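Local coordinates for beta-amyloid-like protein (Caenorhabditis elegans, PDB 3K66), which is a worm homolog of human amyloid precursor protein, probably acting in cell adhesion and development, whose helical E2 domain carries a heparin binding site, at residues A[129-134]-A[199-204]; A[135-140]-A[174-179]; A[114-117]-A[121-124]; A[183-186]-A[190-193]. All coordinates share one frame; numbering follows the deposited sequence.

Interaction 1: A[129-134]-A[199-204]; sequences SLKAYI and VTYWKD
Lys131 lies over one face of the Tyr201 ring, offering the aliphatic part of its side chain and not its amine. Lys131 CD stands 3.6 Å from the centroid of the Tyr201 ring and only 13° off the ring normal, a CH-pi contact, while Lys131 CB approaches Tyr201 CE2 to 3.5 Å nearer the outer part of the ring. Two bends in the lysine chain, at chi2 and chi3, fold the methylenes over the aromatic face. Tyr201 meets them because its CG is anti to the backbone N (chi1 178°), which carries the ring across to the lysine. The two helices, 123-154 and 195-209, run roughly parallel here, with local axes 10.1 Å apart, so helix 195-209 packs alongside helix 123-154 in the all-helical E2 domain. Ile134, a branched residue suited to filling space between aromatics, works with both of its arms. Its CG2 sits 4.1 Å from Tyr201 CE2 and 4.0 Å from Trp202 CD1, and its CD1 rests 4.0 Å from Trp202 CB. The polar ends turn to the next turn of helix 123-154: Tyr201 OH is hydrogen-bonded to Arg135 NE, and Trp202 NE1 makes a weak bond to Glu138 OE1. With an alanine at Tyr201 the ring is gone; Lys131 would probably lose the surface its methylenes lie on, and Arg135 NE its hydroxyl partner.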
loop_
_atom_site.group_PDB
_atom_site.type_symbol
_atom_site.label_atom_id
_atom_site.label_comp_id
_atom_site.label_asym_id
_atom_site.label_seq_id
_atom_site.Cartn_x
_atom_site.Cartn_y
_atom_site.Cartn_z
ATOM N N SER A 129 1.668 -26.713 -2.412
ATOM C CA SER A 129 1.561 -26.127 -1.085
ATOM C C SER A 129 2.679 -25.110 -0.878
ATOM O O SER A 129 2.460 -23.978 -0.430
ATOM C CB SER A 129 1.645 -27.223 -0.031
ATOM O OG SER A 129 1.126 -26.744 1.187
ATOM N N LEU A 130 3.886 -25.534 -1.235
ATOM C CA LEU A 130 5.078 -24.704 -1.118
ATOM C C LEU A 130 4.954 -23.439 -1.971
ATOM O O LEU A 130 5.152 -22.325 -1.474
ATOM C CB LEU A 130 6.297 -25.512 -1.555
ATOM C CG LEU A 130 7.649 -24.961 -1.136
ATOM C CD1 LEU A 130 7.639 -24.737 0.368
ATOM C CD2 LEU A 130 8.743 -25.959 -1.505
ATOM N N LYS A 131 4.610 -23.626 -3.248
ATOM C CA LYS A 131 4.460 -22.508 -4.175
ATOM C C LYS A 131 3.462 -21.497 -3.640
ATOM O O LYS A 131 3.596 -20.295 -3.863
ATOM C CB LYS A 131 4.020 -22.995 -5.560
ATOM C CG LYS A 131 4.926 -24.085 -6.115
ATOM C CD LYS A 131 5.040 -24.083 -7.635
ATOM C CE LYS A 131 3.853 -24.761 -8.292
ATOM N NZ LYS A 131 4.082 -24.992 -9.748
ATOM N N ALA A 132 2.458 -21.978 -2.917
ATOM C CA ALA A 132 1.463 -21.076 -2.349
ATOM C C ALA A 132 2.132 -20.241 -1.259
ATOM O O ALA A 132 1.963 -19.017 -1.179
ATOM C CB ALA A 132 0.303 -21.869 -1.775
ATOM N N TYR A 133 2.904 -20.918 -0.420
ATOM C CA TYR A 133 3.600 -20.235 0.659
ATOM C C TYR A 133 4.554 -19.197 0.092
ATOM O O TYR A 133 4.678 -18.094 0.638
ATOM C CB TYR A 133 4.373 -21.241 1.512
ATOM C CG TYR A 133 5.260 -20.574 2.517
ATOM C CD1 TYR A 133 4.728 -19.866 3.597
ATOM C CD2 TYR A 133 6.639 -20.588 2.348
ATOM C CE1 TYR A 133 5.558 -19.186 4.476
ATOM C CE2 TYR A 133 7.484 -19.917 3.210
ATOM C CZ TYR A 133 6.940 -19.212 4.274
ATOM O OH TYR A 133 7.788 -18.525 5.132
ATOM N N ILE A 134 5.235 -19.559 -0.992
ATOM C CA ILE A 134 6.176 -18.662 -1.645
ATOM C C ILE A 134 5.463 -17.432 -2.195
ATOM O O ILE A 134 5.888 -16.298 -1.991
ATOM C CB ILE A 134 6.897 -19.391 -2.807
ATOM C CG1 ILE A 134 7.969 -20.312 -2.223
ATOM C CG2 ILE A 134 7.513 -18.380 -3.792
ATOM C CD1 ILE A 134 8.719 -21.091 -3.258
ATOM N N VAL A 199 12.415 -23.717 -6.138
ATOM C CA VAL A 199 13.419 -22.640 -6.162
ATOM C C VAL A 199 13.301 -21.810 -7.445
ATOM O O VAL A 199 13.302 -20.580 -7.402
ATOM C CB VAL A 199 14.885 -23.173 -6.034
ATOM C CG1 VAL A 199 15.858 -22.024 -6.183
ATOM C CG2 VAL A 199 15.112 -23.830 -4.674
ATOM N N THR A 200 13.209 -22.484 -8.589
ATOM C CA THR A 200 13.056 -21.777 -9.853
ATOM C C THR A 200 11.740 -20.988 -9.822
ATOM O O THR A 200 11.671 -19.814 -10.230
ATOM C CB THR A 200 13.070 -22.754 -11.027
ATOM O OG1 THR A 200 14.288 -23.507 -10.985
ATOM C CG2 THR A 200 12.984 -21.991 -12.368
ATOM N N TYR A 201 10.701 -21.632 -9.303
ATOM C CA TYR A 201 9.407 -20.985 -9.194
ATOM C C TYR A 201 9.556 -19.702 -8.408
ATOM O O TYR A 201 8.951 -18.682 -8.730
ATOM C CB TYR A 201 8.393 -21.877 -8.483
ATOM C CG TYR A 201 7.042 -21.210 -8.303
ATOM C CD1 TYR A 201 6.163 -21.050 -9.373
ATOM C CD2 TYR A 201 6.649 -20.734 -7.050
ATOM C CE1 TYR A 201 4.932 -20.437 -9.197
ATOM C CE2 TYR A 201 5.429 -20.124 -6.865
ATOM C CZ TYR A 201 4.573 -19.979 -7.945
ATOM O OH TYR A 201 3.349 -19.378 -7.757
ATOM N N TRP A 202 10.358 -19.758 -7.356
ATOM C CA TRP A 202 10.584 -18.581 -6.522
ATOM C C TRP A 202 11.268 -17.492 -7.347
ATOM O O TRP A 202 10.835 -16.354 -7.342
ATOM C CB TRP A 202 11.427 -18.974 -5.311
ATOM C CG TRP A 202 11.790 -17.885 -4.377
ATOM C CD1 TRP A 202 11.159 -16.686 -4.215
ATOM C CD2 TRP A 202 12.757 -17.965 -3.330
ATOM N NE1 TRP A 202 11.664 -16.022 -3.111
ATOM C CE2 TRP A 202 12.643 -16.789 -2.557
ATOM C CE3 TRP A 202 13.702 -18.923 -2.972
ATOM C CZ2 TRP A 202 13.438 -16.551 -1.437
ATOM C CZ3 TRP A 202 14.501 -18.693 -1.854
ATOM C CH2 TRP A 202 14.363 -17.511 -1.092
ATOM N N LYS A 203 12.327 -17.842 -8.071
ATOM C CA LYS A 203 13.020 -16.856 -8.888
ATOM C C LYS A 203 12.062 -16.341 -9.970
ATOM O O LYS A 203 11.955 -15.128 -10.209
ATOM C CB LYS A 203 14.278 -17.467 -9.520
ATOM C CG LYS A 203 14.946 -16.619 -10.595
ATOM C CD LYS A 203 14.369 -16.905 -11.991
ATOM C CE LYS A 203 15.332 -16.467 -13.110
ATOM N NZ LYS A 203 15.722 -15.017 -12.980
ATOM N N ASP A 204 11.356 -17.272 -10.614
ATOM C CA ASP A 204 10.400 -16.899 -11.646
ATOM C C ASP A 204 9.289 -16.028 -11.065
ATOM O O ASP A 204 8.991 -14.958 -11.587
ATOM C CB ASP A 204 9.801 -18.139 -12.328
ATOM C CG ASP A 204 10.755 -18.752 -13.336
ATOM O OD1 ASP A 204 11.526 -17.964 -13.925
ATOM O OD2 ASP A 204 10.736 -19.993 -13.545
#

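Interaction 2: A[135-140]-A[174-179]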
loop_
_atom_site.group_PDB
_atom_site.type_symbol
_atom_site.label_atom_id
_atom_site.label_comp_id
_atom_site.label_asym_id
_atom_site.label_seq_id
_atom_site.Cartn_x
_atom_site.Cartn_y
_atom_site.Cartn_z
ATOM N N ARG A 135 4.372 -17.667 -2.906
ATOM C CA ARG A 135 3.589 -16.578 -3.483
ATOM C C ARG A 135 3.262 -15.620 -2.348
ATOM O O ARG A 135 3.437 -14.410 -2.487
ATOM C CB ARG A 135 2.295 -17.141 -4.094
ATOM C CG ARG A 135 2.148 -16.897 -5.590
ATOM C CD ARG A 135 0.906 -17.549 -6.187
ATOM N NE ARG A 135 1.090 -18.978 -6.358
ATOM C CZ ARG A 135 0.401 -19.894 -5.696
ATOM N NH1 ARG A 135 -0.520 -19.501 -4.823
ATOM N NH2 ARG A 135 0.639 -21.192 -5.906
ATOM N N ALA A 136 2.815 -16.176 -1.218
ATOM C CA ALA A 136 2.433 -15.380 -0.046
ATOM C C ALA A 136 3.530 -14.452 0.448
ATOM O O ALA A 136 3.329 -13.244 0.568
ATOM C CB ALA A 136 1.987 -16.290 1.087
ATOM N N GLU A 137 4.683 -15.022 0.769
ATOM C CA GLU A 137 5.798 -14.211 1.232
ATOM C C GLU A 137 6.199 -13.185 0.159
ATOM O O GLU A 137 6.396 -11.998 0.456
ATOM C CB GLU A 137 6.984 -15.106 1.589
ATOM C CG GLU A 137 6.700 -15.991 2.780
ATOM C CD GLU A 137 6.977 -15.289 4.086
ATOM O OE1 GLU A 137 6.949 -14.042 4.105
ATOM O OE2 GLU A 137 7.225 -15.974 5.102
ATOM N N GLU A 138 6.296 -13.630 -1.093
ATOM C CA GLU A 138 6.683 -12.717 -2.158
ATOM C C GLU A 138 5.672 -11.564 -2.326
ATOM O O GLU A 138 6.065 -10.445 -2.650
ATOM C CB GLU A 138 6.899 -13.486 -3.461
ATOM C CG GLU A 138 8.219 -13.124 -4.169
ATOM C CD GLU A 138 9.470 -13.427 -3.332
ATOM O OE1 GLU A 138 9.590 -14.535 -2.790
ATOM O OE2 GLU A 138 10.344 -12.561 -3.223
ATOM N N LYS A 139 4.383 -11.830 -2.099
ATOM C CA LYS A 139 3.371 -10.769 -2.185
ATOM C C LYS A 139 3.694 -9.757 -1.094
ATOM O O LYS A 139 3.512 -8.556 -1.256
ATOM C CB LYS A 139 1.963 -11.325 -1.951
ATOM C CG LYS A 139 1.477 -11.965 -3.127
ATOM N N ASP A 140 4.175 -10.257 0.035
ATOM C CA ASP A 140 4.533 -9.388 1.150
ATOM C C ASP A 140 5.667 -8.460 0.703
ATOM O O ASP A 140 5.660 -7.262 0.987
ATOM C CB ASP A 140 4.969 -10.229 2.359
ATOM C CG ASP A 140 5.113 -9.407 3.628
ATOM O OD1 ASP A 140 4.956 -8.164 3.584
ATOM O OD2 ASP A 140 5.391 -10.011 4.679
ATOM N N ASP A 174 13.227 -13.526 3.093
ATOM C CA ASP A 174 14.153 -14.467 2.508
ATOM C C ASP A 174 14.398 -15.574 3.544
ATOM O O ASP A 174 14.191 -16.753 3.254
ATOM C CB ASP A 174 15.471 -13.781 2.124
ATOM C CG ASP A 174 15.419 -13.096 0.753
ATOM O OD1 ASP A 174 14.320 -12.859 0.185
ATOM O OD2 ASP A 174 16.515 -12.778 0.257
ATOM N N LEU A 175 14.793 -15.199 4.763
ATOM C CA LEU A 175 15.053 -16.192 5.805
ATOM C C LEU A 175 13.901 -17.186 5.941
ATOM O O LEU A 175 14.111 -18.400 5.799
ATOM C CB LEU A 175 15.334 -15.517 7.148
ATOM C CG LEU A 175 16.774 -15.022 7.300
ATOM C CD1 LEU A 175 16.946 -14.347 8.657
ATOM C CD2 LEU A 175 17.743 -16.180 7.150
ATOM N N ARG A 176 12.690 -16.698 6.206
ATOM C CA ARG A 176 11.551 -17.606 6.322
ATOM C C ARG A 176 11.458 -18.513 5.063
ATOM O O ARG A 176 11.338 -19.740 5.172
ATOM C CB ARG A 176 10.227 -16.835 6.531
ATOM C CG ARG A 176 10.045 -16.234 7.918
ATOM C CD ARG A 176 8.704 -15.545 8.045
ATOM N NE ARG A 176 8.631 -14.365 7.194
ATOM C CZ ARG A 176 8.865 -13.122 7.604
ATOM N NH1 ARG A 176 9.180 -12.873 8.870
ATOM N NH2 ARG A 176 8.811 -12.123 6.729
ATOM N N ILE A 177 11.541 -17.935 3.865
ATOM C CA ILE A 177 11.459 -18.777 2.653
ATOM C C ILE A 177 12.590 -19.810 2.612
ATOM O O ILE A 177 12.368 -20.972 2.275
ATOM C CB ILE A 177 11.457 -17.944 1.321
ATOM C CG1 ILE A 177 10.169 -17.120 1.243
ATOM C CG2 ILE A 177 11.479 -18.869 0.098
ATOM C CD1 ILE A 177 10.061 -16.228 0.032
ATOM N N ASN A 178 13.813 -19.419 2.936
ATOM C CA ASN A 178 14.855 -20.434 2.916
ATOM C C ASN A 178 14.556 -21.483 3.980
ATOM O O ASN A 178 14.515 -22.681 3.692
ATOM C CB ASN A 178 16.243 -19.823 3.097
ATOM C CG ASN A 178 16.801 -19.310 1.779
ATOM O OD1 ASN A 178 17.535 -18.339 1.738
ATOM N ND2 ASN A 178 16.437 -19.979 0.679
ATOM N N GLY A 179 14.301 -21.028 5.200
ATOM C CA GLY A 179 13.975 -21.955 6.257
ATOM C C GLY A 179 12.887 -22.910 5.801
ATOM O O GLY A 179 12.956 -24.117 6.021
#
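Glu137 and Arg176 join in a salt bridge, Arg176 NE donating to Glu137 OE2 over 3.0 Å at a bent N-H...O angle of 135°. The oxygen is met on its syn side and lies at the edge of the guanidinium, near its plane; the carboxylate and guanidinium planes are nearly coplanar, 8° apart. A bend at chi2 swings the glutamate's carboxylate toward the arginine, and a bend at chi3 turns the guanidinium to present NE. Beside the salt bridge, Ile177 supplies the apolar half of the contact: its CD1 packs 3.6 Å from Glu137 CB, and its CG1 lies 3.8 Å from the same atom. The CD1 methyl also lies beside Glu138 OE1. The long, unbranched glutamate suits this place, since its methylenes can lie on isoleucine while its end stays ionic. In the second shell, Lys103 of helix 55-119 forms a salt bridge with Glu137 OE1, and Tyr133 OH adds a weak bond to OE2. Glu138 OE2 is paired with Arg206, which also takes Asp174 OD1 and so links three helices. A leucine in place of Arg176 would probably leave Glu137 OE2 without its cationic mate, with Lys103 remaining on OE1 and the carboxylate less firmly fixed in rotation. With local axes 10.3 Å apart and running at 171° to each other, helices 123-154 and 163-182 form a buried antiparallel pair, the kind of packing on which helical bundles such as this E2 domain are built.

Interaction 3: A[114-117]-A[121-124]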
loop_
_atom_site.group_PDB
_atom_site.type_symbol
_atom_site.label_atom_id
_atom_site.label_comp_id
_atom_site.label_asym_id
_atom_site.label_seq_id
_atom_site.Cartn_x
_atom_site.Cartn_y
_atom_site.Cartn_z
ATOM N N LEU A 114 3.500 -32.304 3.964
ATOM C CA LEU A 114 4.703 -33.055 4.304
ATOM C C LEU A 114 4.404 -34.237 5.217
ATOM O O LEU A 114 4.833 -35.362 4.947
ATOM C CB LEU A 114 5.740 -32.144 4.973
ATOM C CG LEU A 114 6.628 -31.335 4.035
ATOM C CD1 LEU A 114 7.457 -30.365 4.850
ATOM C CD2 LEU A 114 7.528 -32.271 3.204
ATOM N N ALA A 115 3.683 -33.983 6.307
ATOM C CA ALA A 115 3.342 -35.047 7.237
ATOM C C ALA A 115 2.641 -36.162 6.471
ATOM O O ALA A 115 3.009 -37.327 6.603
ATOM C CB ALA A 115 2.457 -34.516 8.358
ATOM N N THR A 116 1.647 -35.808 5.661
ATOM C CA THR A 116 0.922 -36.803 4.874
ATOM C C THR A 116 1.846 -37.550 3.935
ATOM O O THR A 116 1.553 -38.658 3.508
ATOM C CB THR A 116 -0.189 -36.168 4.037
ATOM O OG1 THR A 116 -1.256 -35.754 4.898
ATOM C CG2 THR A 116 -0.714 -37.153 3.004
ATOM N N HIS A 117 2.980 -36.942 3.631
ATOM C CA HIS A 117 3.948 -37.555 2.738
ATOM C C HIS A 117 4.737 -38.663 3.408
ATOM O O HIS A 117 5.057 -39.666 2.776
ATOM C CB HIS A 117 4.922 -36.509 2.213
ATOM C CG HIS A 117 5.811 -37.026 1.132
ATOM N ND1 HIS A 117 5.349 -37.297 -0.140
ATOM C CD2 HIS A 117 7.119 -37.375 1.137
ATOM C CE1 HIS A 117 6.331 -37.787 -0.869
ATOM N NE2 HIS A 117 7.418 -37.846 -0.120
ATOM N N PRO A 121 3.095 -40.813 -0.650
ATOM C CA PRO A 121 3.536 -39.803 -1.615
ATOM C C PRO A 121 2.606 -38.623 -1.900
ATOM O O PRO A 121 1.913 -38.610 -2.920
ATOM C CB PRO A 121 3.796 -40.611 -2.889
ATOM C CG PRO A 121 4.397 -41.827 -2.328
ATOM C CD PRO A 121 3.549 -42.138 -1.088
ATOM N N ASN A 122 2.637 -37.613 -1.036
ATOM C CA ASN A 122 1.839 -36.446 -1.268
ATOM C C ASN A 122 2.568 -35.558 -2.285
ATOM O O ASN A 122 2.271 -34.369 -2.439
ATOM C CB ASN A 122 1.591 -35.705 0.029
ATOM C CG ASN A 122 0.439 -34.764 -0.075
ATOM O OD1 ASN A 122 -0.362 -34.853 -0.995
ATOM N ND2 ASN A 122 0.337 -33.847 0.892
ATOM N N LYS A 123 3.551 -36.161 -2.945
ATOM C CA LYS A 123 4.353 -35.531 -3.985
ATOM C C LYS A 123 3.872 -34.154 -4.440
ATOM O O LYS A 123 4.311 -33.132 -3.917
ATOM C CB LYS A 123 4.394 -36.483 -5.183
ATOM C CG LYS A 123 3.060 -37.243 -5.340
ATOM C CD LYS A 123 2.839 -37.774 -6.739
ATOM C CE LYS A 123 3.840 -38.847 -7.090
ATOM N NZ LYS A 123 3.611 -40.086 -6.296
ATOM N N HIS A 124 2.977 -34.154 -5.426
ATOM C CA HIS A 124 2.409 -32.948 -6.017
ATOM C C HIS A 124 1.854 -31.952 -5.012
ATOM O O HIS A 124 2.153 -30.762 -5.078
ATOM C CB HIS A 124 1.316 -33.340 -7.024
ATOM C CG HIS A 124 0.372 -32.234 -7.367
ATOM N ND1 HIS A 124 -0.604 -31.792 -6.493
ATOM C CD2 HIS A 124 0.230 -31.483 -8.487
ATOM C CE1 HIS A 124 -1.299 -30.828 -7.061
ATOM N NE2 HIS A 124 -0.815 -30.619 -8.273
#
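A tight turn between two long antiparallel helices, 55-119 and 123-154, is closed here by His117 and Asn122, whose CA atoms lie 4.7 Å apart. The imidazole receives the chain as it comes back: Asn122 N donates to His117 ND1 over 2.9 Å, a weak bond bent to 126°, with the donor at the edge of the ring and near its plane. A chi1 of -171° swings the imidazole of His117 to the side opposite its own amide nitrogen, directing ND1 at the returning backbone. Pro121 CA lies 3.4 Å from His117 ND1, obliquely to the ring. A proline, with its restricted phi, is compatible with such a connection. Asn122 also meets helix 55-119 near its C-terminal end with its side chain. Its CB is 4.0 Å from Thr116 CG2, its ND2 is 3.9 Å from Thr116 CB, and the amide nitrogen goes on to a hydrogen bond with Ala113 O. An asparagine is apt here, being short enough to lie against the helix end and still bind a carbonyl with its amide. Thr116 turns its methyl to this side chain, while its OG1 makes a weak bond with Gln112 O within the helix. On its other nitrogen, NE2, His117 is hydrogen-bonded to Asp189 OD2 of the short helix 188-191; Leu114 and His117 both touch Leu190 of that helix, so the turn sits directly against it at this end of the molecule.

Interaction 4: A[183-186]-A[190-193]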
loop_
_atom_site.group_PDB
_atom_site.type_symbol
_atom_site.label_atom_id
_atom_site.label_comp_id
_atom_site.label_asym_id
_atom_site.label_seq_id
_atom_site.Cartn_x
_atom_site.Cartn_y
_atom_site.Cartn_z
ATOM N N MET A 183 13.007 -27.318 5.220
ATOM C CA MET A 183 12.157 -28.381 5.698
ATOM C C MET A 183 12.159 -29.591 4.784
ATOM O O MET A 183 11.715 -30.658 5.182
ATOM C CB MET A 183 10.735 -27.866 5.926
ATOM C CG MET A 183 10.620 -27.076 7.219
ATOM S SD MET A 183 9.064 -26.220 7.439
ATOM C CE MET A 183 9.505 -24.937 8.665
ATOM N N LEU A 184 12.680 -29.461 3.569
ATOM C CA LEU A 184 12.697 -30.616 2.680
ATOM C C LEU A 184 13.913 -31.500 2.907
ATOM O O LEU A 184 13.891 -32.675 2.574
ATOM C CB LEU A 184 12.652 -30.191 1.206
ATOM C CG LEU A 184 11.314 -29.700 0.659
ATOM C CD1 LEU A 184 11.131 -28.265 1.058
ATOM C CD2 LEU A 184 11.265 -29.818 -0.845
ATOM N N ARG A 185 14.969 -30.940 3.477
ATOM C CA ARG A 185 16.186 -31.701 3.719
ATOM C C ARG A 185 15.974 -33.111 4.292
ATOM O O ARG A 185 16.780 -34.019 4.047
ATOM C CB ARG A 185 17.113 -30.906 4.637
ATOM C CG ARG A 185 17.597 -29.593 4.038
ATOM C CD ARG A 185 18.555 -28.882 4.977
ATOM N NE ARG A 185 19.185 -27.750 4.320
ATOM C CZ ARG A 185 20.127 -26.996 4.870
ATOM N NH1 ARG A 185 20.559 -27.244 6.101
ATOM N NH2 ARG A 185 20.642 -25.996 4.181
ATOM N N ASP A 186 14.901 -33.302 5.053
ATOM C CA ASP A 186 14.633 -34.604 5.654
ATOM C C ASP A 186 13.947 -35.617 4.735
ATOM O O ASP A 186 14.015 -36.819 4.983
ATOM C CB ASP A 186 13.839 -34.415 6.945
ATOM C CG ASP A 186 14.736 -34.103 8.128
ATOM O OD1 ASP A 186 14.206 -33.925 9.248
ATOM O OD2 ASP A 186 15.973 -34.046 7.939
ATOM N N LEU A 190 12.121 -36.756 -1.611
ATOM C CA LEU A 190 11.411 -35.598 -2.128
ATOM C C LEU A 190 12.233 -34.345 -2.392
ATOM O O LEU A 190 11.982 -33.616 -3.354
ATOM C CB LEU A 190 10.263 -35.328 -1.160
ATOM C CG LEU A 190 9.547 -33.996 -1.024
ATOM C CD1 LEU A 190 8.125 -34.115 -1.539
ATOM C CD2 LEU A 190 9.538 -33.622 0.457
ATOM N N GLU A 191 13.219 -34.088 -1.547
ATOM C CA GLU A 191 14.033 -32.898 -1.731
ATOM C C GLU A 191 14.788 -32.910 -3.053
ATOM O O GLU A 191 15.259 -31.874 -3.526
ATOM C CB GLU A 191 15.054 -32.752 -0.617
ATOM C CG GLU A 191 15.798 -31.450 -0.778
ATOM C CD GLU A 191 16.951 -31.281 0.168
ATOM O OE1 GLU A 191 17.864 -32.131 0.143
ATOM O OE2 GLU A 191 16.953 -30.288 0.925
ATOM N N LYS A 192 14.908 -34.087 -3.645
ATOM C CA LYS A 192 15.640 -34.203 -4.881
ATOM C C LYS A 192 14.787 -33.762 -6.064
ATOM O O LYS A 192 15.297 -33.155 -7.002
ATOM C CB LYS A 192 16.102 -35.647 -5.058
ATOM C CG LYS A 192 17.089 -35.769 -6.063
ATOM N N TYR A 193 13.484 -34.025 -6.014
ATOM C CA TYR A 193 12.628 -33.661 -7.136
ATOM C C TYR A 193 11.748 -32.418 -6.973
ATOM O O TYR A 193 11.418 -31.764 -7.963
ATOM C CB TYR A 193 11.777 -34.872 -7.531
ATOM C CG TYR A 193 12.626 -36.085 -7.892
ATOM C CD1 TYR A 193 12.785 -37.147 -7.000
ATOM C CD2 TYR A 193 13.312 -36.151 -9.108
ATOM C CE1 TYR A 193 13.608 -38.242 -7.311
ATOM C CE2 TYR A 193 14.138 -37.243 -9.423
ATOM C CZ TYR A 193 14.283 -38.281 -8.523
ATOM O OH TYR A 193 15.116 -39.334 -8.836
#
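Glu191 lies against the backbone of Leu184 and Arg185 along the whole length of its side chain. Its CB faces the main chain first, 3.4 Å from Leu184 O. One step further out, CG packs 3.9 Å from Leu184 CB, a contact between two methylenes. CD then passes the backbone of the next residue, 3.7 Å from Arg185 CA. At the tip, OE2 comes 3.2 Å from Arg185 CA and 3.3 Å from Arg185 CG, while OE1 stays 4.0 Å from the same CA. With chi1 of Glu191 at -175° and the next torsion also extended, the chain runs straight and takes the carboxylate that far. Although Arg185 N is close to OE2, its angle is too poor for a hydrogen bond. This is the link after helix 163-182, where the chain leaves that long helix, passes through 183-186 and enters the short helix 188-191 on its way to helix 195-209. Arg185 and Glu191 run side by side and point the same way, yet they do not form a salt bridge: Arg185 NE is 4.8 Å from Glu191 OE2, and their flat groups are turned 74° apart. Opposite charges at that spacing may still favour one another weakly, and both long chains suit a position near the surface, the methylenes of Glu191 packing on Leu184 while the extended arginine runs out alongside. Leu184 CG also packs on Leu190 CD2, 4.3 Å away. Leu184 and Met183 both touch Tyr110 of helix 55-119.

In the fold
Following the chain from the N terminus, interaction 3 comes first, closing the short turn that joins helix 55-119 to helix 123-154. Interaction 1 then opens at 129-134 and closes only at 199-204, enclosing both remaining contacts. Within that span interaction 2 returns helix 163-182 to helix 123-154, and interaction 4 follows it in series, folding the connection to helix 188-191. None of them cross. Interactions 1 and 2 use adjoining parts of helix 123-154, which packs against helix 195-209 and helix 163-182. Leu130 on Leu184 joins interaction 1 to interaction 4, and Leu114 on Met183 joins interaction 3 to interaction 4.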